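Local coordinates for luciferase-like monooxygenase (Streptomyces bottropensis, PDB 7BIP), which probably acts as a flavin-linked monooxygenase of the luciferase-like family, with a role in the biosynthesis of the aromatic polyketide rishirilide, at residues 4-9 against 229-234; 26-31 against 330-335; 300-305 against 343-348. All coordinates share one frame; numbering follows the deposited sequence.

Interaction 1 of 3, residues 4-9 against 229-234. With EDO (1,2-ethanediol), chain I.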
# COMPACT_ATOMS: atom_id res chain seq x y z
N GLY A 4 3.63 5.94 -21.26
CA GLY A 4 2.88 5.12 -20.34
C GLY A 4 1.51 5.71 -20.11
O GLY A 4 1.11 6.65 -20.81
N ILE A 5 0.76 5.17 -19.16
CA ILE A 5 -0.57 5.71 -18.87
C ILE A 5 -0.59 6.22 -17.45
O ILE A 5 0.10 5.70 -16.56
CB ILE A 5 -1.70 4.69 -19.09
CG1 ILE A 5 -1.52 3.50 -18.14
CG2 ILE A 5 -1.77 4.27 -20.57
CD1 ILE A 5 -2.80 2.66 -17.96
N ASN A 6 -1.38 7.27 -17.24
CA ASN A 6 -1.61 7.85 -15.93
C ASN A 6 -3.07 7.61 -15.57
O ASN A 6 -3.96 7.73 -16.43
CB ASN A 6 -1.30 9.35 -15.95
CG ASN A 6 -1.10 9.93 -14.56
OD1 ASN A 6 -1.44 9.31 -13.55
ND2 ASN A 6 -0.57 11.16 -14.50
N LEU A 7 -3.31 7.22 -14.33
CA LEU A 7 -4.65 6.87 -13.85
C LEU A 7 -5.00 7.82 -12.71
O LEU A 7 -5.02 7.46 -11.54
CB LEU A 7 -4.71 5.39 -13.42
CG LEU A 7 -4.54 4.41 -14.58
CD1 LEU A 7 -4.38 2.96 -14.11
CD2 LEU A 7 -5.70 4.53 -15.60
N PHE A 8 -5.27 9.07 -13.09
CA PHE A 8 -5.60 10.12 -12.14
C PHE A 8 -7.11 10.14 -12.00
O PHE A 8 -7.80 10.51 -12.95
CB PHE A 8 -5.09 11.46 -12.68
CG PHE A 8 -5.13 12.61 -11.70
CD1 PHE A 8 -4.01 13.40 -11.51
CD2 PHE A 8 -6.30 12.95 -11.03
CE1 PHE A 8 -4.03 14.48 -10.64
CE2 PHE A 8 -6.32 14.03 -10.16
CZ PHE A 8 -5.19 14.79 -9.97
N PRO A 9 -7.67 9.79 -10.84
CA PRO A 9 -9.14 9.80 -10.70
C PRO A 9 -9.68 11.21 -10.49
O PRO A 9 -9.21 11.94 -9.62
CB PRO A 9 -9.39 8.91 -9.47
CG PRO A 9 -8.16 9.07 -8.66
CD PRO A 9 -7.01 9.27 -9.63
N HIS A 229 9.68 13.43 -17.03
CA HIS A 229 8.30 12.97 -17.14
C HIS A 229 7.35 14.15 -17.30
O HIS A 229 7.53 15.19 -16.66
CB HIS A 229 7.86 12.19 -15.89
CG HIS A 229 8.32 10.76 -15.86
ND1 HIS A 229 7.48 9.72 -15.51
CD2 HIS A 229 9.53 10.21 -16.09
CE1 HIS A 229 8.16 8.59 -15.55
NE2 HIS A 229 9.41 8.86 -15.90
N MET A 230 6.34 14.00 -18.15
CA MET A 230 5.24 14.96 -18.23
C MET A 230 3.96 14.19 -18.48
O MET A 230 3.98 13.20 -19.21
CB MET A 230 5.44 15.99 -19.35
CG MET A 230 6.78 16.71 -19.32
SD MET A 230 6.85 17.97 -20.60
CE MET A 230 8.61 18.02 -20.94
N SER A 231 2.85 14.64 -17.89
CA SER A 231 1.55 14.00 -18.10
C SER A 231 0.69 14.86 -19.02
O SER A 231 0.72 16.09 -18.94
CB SER A 231 0.82 13.77 -16.77
OG SER A 231 1.42 12.71 -16.04
N TYR A 232 -0.06 14.19 -19.89
CA TYR A 232 -0.99 14.86 -20.80
C TYR A 232 -2.32 14.12 -20.77
O TYR A 232 -2.34 12.90 -20.89
CB TYR A 232 -0.49 14.85 -22.24
CG TYR A 232 0.68 15.76 -22.56
CD1 TYR A 232 0.48 17.06 -22.99
CD2 TYR A 232 1.98 15.28 -22.49
CE1 TYR A 232 1.55 17.88 -23.32
CE2 TYR A 232 3.05 16.08 -22.81
CZ TYR A 232 2.83 17.38 -23.23
OH TYR A 232 3.90 18.17 -23.54
N ASN A 233 -3.43 14.86 -20.66
CA ASN A 233 -4.73 14.25 -20.88
C ASN A 233 -4.80 13.68 -22.30
O ASN A 233 -4.34 14.31 -23.26
CB ASN A 233 -5.85 15.26 -20.65
CG ASN A 233 -5.96 15.66 -19.19
OD1 ASN A 233 -5.65 14.86 -18.30
ND2 ASN A 233 -6.39 16.89 -18.94
N CYS A 234 -5.33 12.47 -22.43
CA CYS A 234 -5.25 11.79 -23.72
C CYS A 234 -6.57 11.09 -24.01
O CYS A 234 -7.06 10.32 -23.18
CB CYS A 234 -4.09 10.79 -23.72
SG CYS A 234 -3.94 9.90 -25.27
C1 EDO I . -5.59 16.78 -14.16
O1 EDO I . -6.43 15.63 -14.31
C2 EDO I . -4.14 16.37 -14.38
O2 EDO I . -3.85 16.38 -15.78

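Interaction 2 of 3, residues 26-31 against 330-335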
# COMPACT_ATOMS: atom_id res chain seq x y z
N LEU A 26 -7.39 -1.31 -12.64
CA LEU A 26 -6.48 -2.46 -12.71
C LEU A 26 -6.53 -3.13 -14.09
O LEU A 26 -5.50 -3.61 -14.58
CB LEU A 26 -6.81 -3.48 -11.61
CG LEU A 26 -6.40 -3.05 -10.20
CD1 LEU A 26 -6.98 -3.99 -9.15
CD2 LEU A 26 -4.87 -2.97 -10.07
N ARG A 27 -7.70 -3.15 -14.72
CA ARG A 27 -7.77 -3.73 -16.06
C ARG A 27 -7.03 -2.86 -17.08
O ARG A 27 -6.40 -3.40 -18.00
CB ARG A 27 -9.23 -3.92 -16.47
CG ARG A 27 -9.45 -4.49 -17.88
CD ARG A 27 -8.63 -5.75 -18.12
NE ARG A 27 -8.58 -6.08 -19.55
CZ ARG A 27 -7.62 -6.79 -20.12
NH1 ARG A 27 -6.61 -7.25 -19.39
NH2 ARG A 27 -7.65 -7.03 -21.42
N LEU A 28 -7.08 -1.53 -16.92
CA LEU A 28 -6.29 -0.66 -17.80
C LEU A 28 -4.79 -0.86 -17.58
O LEU A 28 -4.00 -0.79 -18.53
CB LEU A 28 -6.68 0.80 -17.60
CG LEU A 28 -8.12 1.13 -18.01
CD1 LEU A 28 -8.53 2.50 -17.52
CD2 LEU A 28 -8.29 1.05 -19.53
N ALA A 29 -4.39 -1.08 -16.32
CA ALA A 29 -3.00 -1.43 -16.05
C ALA A 29 -2.60 -2.72 -16.76
O ALA A 29 -1.51 -2.82 -17.33
CB ALA A 29 -2.78 -1.54 -14.54
N GLU A 30 -3.49 -3.73 -16.73
CA GLU A 30 -3.24 -4.97 -17.48
C GLU A 30 -3.14 -4.70 -18.98
O GLU A 30 -2.28 -5.27 -19.66
CB GLU A 30 -4.36 -5.97 -17.21
CG GLU A 30 -4.34 -6.56 -15.79
CD GLU A 30 -5.61 -7.36 -15.47
OE1 GLU A 30 -6.48 -7.48 -16.35
OE2 GLU A 30 -5.74 -7.89 -14.34
N LEU A 31 -4.03 -3.86 -19.51
CA LEU A 31 -3.97 -3.53 -20.93
C LEU A 31 -2.69 -2.79 -21.28
O LEU A 31 -2.10 -3.02 -22.34
CB LEU A 31 -5.21 -2.73 -21.32
CG LEU A 31 -5.44 -2.55 -22.82
CD1 LEU A 31 -5.80 -3.89 -23.47
CD2 LEU A 31 -6.55 -1.53 -23.06
N MET A 330 -16.37 8.61 -17.58
CA MET A 330 -15.92 8.10 -18.87
C MET A 330 -15.93 6.58 -18.85
O MET A 330 -15.27 5.97 -17.99
CB MET A 330 -14.52 8.60 -19.23
CG MET A 330 -13.92 7.86 -20.45
SD MET A 330 -12.23 8.32 -20.89
CE MET A 330 -12.34 10.10 -20.75
N PRO A 331 -16.67 5.93 -19.75
CA PRO A 331 -16.72 4.47 -19.76
C PRO A 331 -15.33 3.88 -19.87
O PRO A 331 -14.46 4.42 -20.57
CB PRO A 331 -17.57 4.15 -21.00
CG PRO A 331 -18.40 5.36 -21.22
CD PRO A 331 -17.61 6.54 -20.72
N PHE A 332 -15.13 2.77 -19.17
CA PHE A 332 -13.90 2.00 -19.33
C PHE A 332 -13.62 1.73 -20.80
O PHE A 332 -12.47 1.81 -21.24
CB PHE A 332 -14.00 0.69 -18.54
CG PHE A 332 -13.03 -0.36 -18.99
CD1 PHE A 332 -11.75 -0.41 -18.47
CD2 PHE A 332 -13.40 -1.30 -19.95
CE1 PHE A 332 -10.85 -1.37 -18.90
CE2 PHE A 332 -12.50 -2.26 -20.39
CZ PHE A 332 -11.23 -2.30 -19.86
N GLU A 333 -14.66 1.42 -21.58
CA GLU A 333 -14.44 1.04 -22.98
C GLU A 333 -13.80 2.17 -23.78
O GLU A 333 -13.07 1.91 -24.74
CB GLU A 333 -15.77 0.61 -23.62
CG GLU A 333 -16.36 -0.68 -23.06
CD GLU A 333 -16.98 -0.52 -21.67
OE1 GLU A 333 -17.21 0.63 -21.23
OE2 GLU A 333 -17.23 -1.56 -21.02
N GLU A 334 -14.06 3.42 -23.39
CA GLU A 334 -13.47 4.57 -24.07
C GLU A 334 -12.01 4.75 -23.67
O GLU A 334 -11.17 5.05 -24.52
CB GLU A 334 -14.29 5.83 -23.77
CG GLU A 334 -15.59 5.88 -24.58
CD GLU A 334 -16.51 7.03 -24.22
OE1 GLU A 334 -16.02 8.13 -23.88
OE2 GLU A 334 -17.75 6.82 -24.27
N SER A 335 -11.70 4.57 -22.39
CA SER A 335 -10.29 4.56 -21.99
C SER A 335 -9.52 3.45 -22.70
O SER A 335 -8.39 3.65 -23.17
CB SER A 335 -10.18 4.39 -20.47
OG SER A 335 -10.90 5.42 -19.80

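Interaction 3 of 3, residues 300-305 against 343-348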
# COMPACT_ATOMS: atom_id res chain seq x y z
N GLY A 300 -7.64 13.69 -29.98
CA GLY A 300 -7.98 13.73 -31.40
C GLY A 300 -7.92 12.33 -31.99
O GLY A 300 -7.94 11.33 -31.26
N THR A 301 -7.86 12.27 -33.32
CA THR A 301 -7.56 11.01 -33.98
C THR A 301 -6.12 10.62 -33.69
O THR A 301 -5.32 11.44 -33.23
CB THR A 301 -7.72 11.12 -35.49
OG1 THR A 301 -6.75 12.05 -35.99
CG2 THR A 301 -9.11 11.57 -35.86
N PRO A 302 -5.74 9.37 -33.96
CA PRO A 302 -4.31 9.02 -33.94
C PRO A 302 -3.46 9.91 -34.84
O PRO A 302 -2.29 10.18 -34.52
CB PRO A 302 -4.30 7.56 -34.43
CG PRO A 302 -5.64 7.02 -34.00
CD PRO A 302 -6.61 8.18 -34.12
N ASP A 303 -4.02 10.39 -35.95
CA ASP A 303 -3.26 11.25 -36.85
C ASP A 303 -3.05 12.63 -36.25
O ASP A 303 -1.93 13.17 -36.31
CB ASP A 303 -3.99 11.34 -38.19
CG ASP A 303 -4.14 9.98 -38.85
OD1 ASP A 303 -3.10 9.35 -39.18
OD2 ASP A 303 -5.28 9.53 -39.03
N GLU A 304 -4.09 13.22 -35.65
CA GLU A 304 -3.93 14.48 -34.94
C GLU A 304 -2.90 14.36 -33.83
O GLU A 304 -2.02 15.22 -33.68
CB GLU A 304 -5.27 14.92 -34.33
CG GLU A 304 -6.34 15.36 -35.33
CD GLU A 304 -7.66 15.62 -34.63
OE1 GLU A 304 -7.74 16.58 -33.84
OE2 GLU A 304 -8.61 14.85 -34.86
N VAL A 305 -2.98 13.30 -33.05
CA VAL A 305 -2.11 13.16 -31.90
C VAL A 305 -0.69 12.84 -32.35
O VAL A 305 0.28 13.24 -31.70
CB VAL A 305 -2.69 12.11 -30.94
CG1 VAL A 305 -1.68 11.74 -29.84
CG2 VAL A 305 -3.98 12.66 -30.31
N ALA A 343 -1.72 2.27 -29.13
CA ALA A 343 -0.79 1.16 -29.28
C ALA A 343 -0.66 0.74 -30.74
O ALA A 343 0.45 0.42 -31.21
CB ALA A 343 -1.24 -0.02 -28.42
N GLU A 344 -1.76 0.72 -31.48
CA GLU A 344 -1.71 0.26 -32.86
C GLU A 344 -1.09 1.29 -33.80
O GLU A 344 -0.32 0.93 -34.70
CB GLU A 344 -3.12 -0.10 -33.35
CG GLU A 344 -3.14 -0.81 -34.69
CD GLU A 344 -4.54 -1.03 -35.24
OE1 GLU A 344 -5.47 -0.33 -34.79
OE2 GLU A 344 -4.70 -1.90 -36.12
N HIS A 345 -1.40 2.57 -33.59
CA HIS A 345 -1.07 3.58 -34.58
C HIS A 345 0.12 4.45 -34.22
O HIS A 345 0.72 5.06 -35.12
CB HIS A 345 -2.29 4.48 -34.83
CG HIS A 345 -3.43 3.77 -35.47
ND1 HIS A 345 -4.54 3.36 -34.76
CD2 HIS A 345 -3.63 3.38 -36.75
CE1 HIS A 345 -5.38 2.75 -35.58
NE2 HIS A 345 -4.85 2.75 -36.79
N LEU A 346 0.50 4.52 -32.95
CA LEU A 346 1.52 5.47 -32.52
C LEU A 346 2.72 4.80 -31.87
O LEU A 346 3.87 5.12 -32.22
CB LEU A 346 0.90 6.49 -31.56
CG LEU A 346 -0.11 7.38 -32.29
CD1 LEU A 346 -0.94 8.20 -31.33
CD2 LEU A 346 0.64 8.28 -33.24
N LEU A 347 2.49 3.88 -30.94
CA LEU A 347 3.59 3.19 -30.27
C LEU A 347 4.64 2.63 -31.22
O LEU A 347 5.84 2.79 -30.93
CB LEU A 347 3.03 2.08 -29.38
CG LEU A 347 2.77 2.40 -27.92
CD1 LEU A 347 2.47 1.09 -27.17
CD2 LEU A 347 3.95 3.13 -27.29
N PRO A 348 4.30 1.96 -32.34
CA PRO A 348 5.36 1.40 -33.18
C PRO A 348 6.32 2.43 -33.75
O PRO A 348 7.50 2.12 -33.94
CB PRO A 348 4.58 0.69 -34.30
CG PRO A 348 3.28 0.35 -33.69
CD PRO A 348 2.97 1.53 -32.80

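Interaction 1 of 3, residues 4-9 against 229-234
Ser231 and Asn6 face each other inside the barrel, the only pair to meet directly between residues 229-234 and 4-9. The CA atoms of Asn6 and Ser231 stand 7.2 Å apart, too far for strand pairing, because strand 320-324 runs between the two strands and shares backbone hydrogen bonds with Gly4 and Asn6. Along 229-234, His229 comes first; its ND1 is hydrogen-bonded to Lys41 NZ, and the side chain of Lys41 also touches both Asn6 and Ser231. At Ser231, OG lies beside the backbone N (chi1 -73°) and is turned to the end of the Asn6 amide, 3.0 Å from the atom modelled as Asn6 ND2. That amide is probably turned over in the model; turned back, it may hydrogen-bond to Ser231 OG. Asn233 reaches Phe8 through a molecule of 1,2-ethanediol, probably from the crystallisation liquor: O2 of the diol gives a weak hydrogen bond to Asn233 OD1 at 3.4 Å, and O1 of the diol sits 4.1 Å above the Phe8 ring plane, over its centre. Phe8 puts its ring there with CG anti to N (chi1 -170°). Lying just past strand 2-6, Phe8 belongs to the C-terminal mouth of the barrel, where TIM-barrel enzymes generally hold their active sites. Asn6, Ser231, His229 and Lys41 thus make a polar cluster inside the barrel, with an aromatic face farther out, while the weak diol bond says nothing firm about the natural substrate.

Interaction 2 of 3, residues 26-31 against 330-335
The Phe332 ring is met obliquely by two aliphatic carbons from residues 26-31, Arg27 CG and Leu28 CD2, while Glu333 OE2 lies at its edge in the ring plane. The guanidinium of Arg27 is tilted 36° from the phenyl plane and has Glu30 OE1 at its own edge, 12° out of plane. That salt bridge, Arg27 NH1 to Glu30 OE1 at 3.1 Å, uses the anti lone pair of the carboxylate; Glu34 is a second partner of NH1. With its charged end engaged along its own helix, Arg27 gives the ring its methylenes: Arg27 CG comes within 3.4 Å of Phe332 CZ, helped by a bend at chi2 of 51°. Leu28 and Phe332 lie alongside, their side chains running in opposite senses, with Leu28 CD2 3.6 Å from Phe332 CE1. The other methyl, Leu28 CD1, rests 3.9 Å from Ser335 CB, while Ser335 OG is tied to the backbone O of Val325. Beneath, Leu28 also packs on Leu7 and Ile326. The contact thus joins the helix after the first barrel strand to the one after strand 320-324, neighbours on the outer helical layer of a closed TIM barrel.

Interaction 3 of 3, residues 300-305 against 343-348
His345 leans on the proline that begins the helix at 302, and its side chain can be followed outward from CB. His345 CB lies 3.7 Å from Pro302 CB, His345 CG is 4.0 Å from that same Pro302 CB, and His345 ND1 comes 3.9 Å from Pro302 CG, so the imidazole meets the pyrrolidine obliquely. ND1 is hydrogen-bonded to the backbone O of Leu341, one turn earlier, which fixes the rotation of the ring, and Glu344 CG lies over one ring face. Next along, Leu346 CD2 is 3.7 Å from Pro302 O; the Leu346 and Val305 side chains cross at about a right angle, with Leu346 CD1 3.9 Å from Val305 CG1. Leu236 of strand 228-236 packs against Pro302, Val305 and Leu346 alike. Behind the proline the helix start is secured by a capping box: Glu304 N binds Thr301 OG1 at 2.9 Å, and Thr301 N returns a bond to Glu304 OE2 at 3.1 Å, met from above the carboxylate plane. Between the segments the chemistry is therefore van der Waals packing, whereas His345 ND1, Thr301 OG1 and Glu304 OE2 are bonded within their own parts of the chain.

In the fold
The three contacts run from the barrel interior to its outer helices. Interactions 1 and 2, with centres 13 Å apart, touch through the first strand and the helix that follows it: Ile5 CD1 lies 3.7 Å from Leu28 O, and Leu7 CD2 4.0 Å from Leu28 CD1. Interactions 2 and 3 draw on the two ends of helix 332-345, with centres 17 Å apart. Interaction 3 does not touch interaction 1, yet strand 228-236 serves both, through Ser231 and Leu236. A calcium site has been observed at Lys41, about 4 Å from Asn6 (side chains), though none is bound there in this chain; the Arg27 side chain lies about 9 Å from a bound calcium ion.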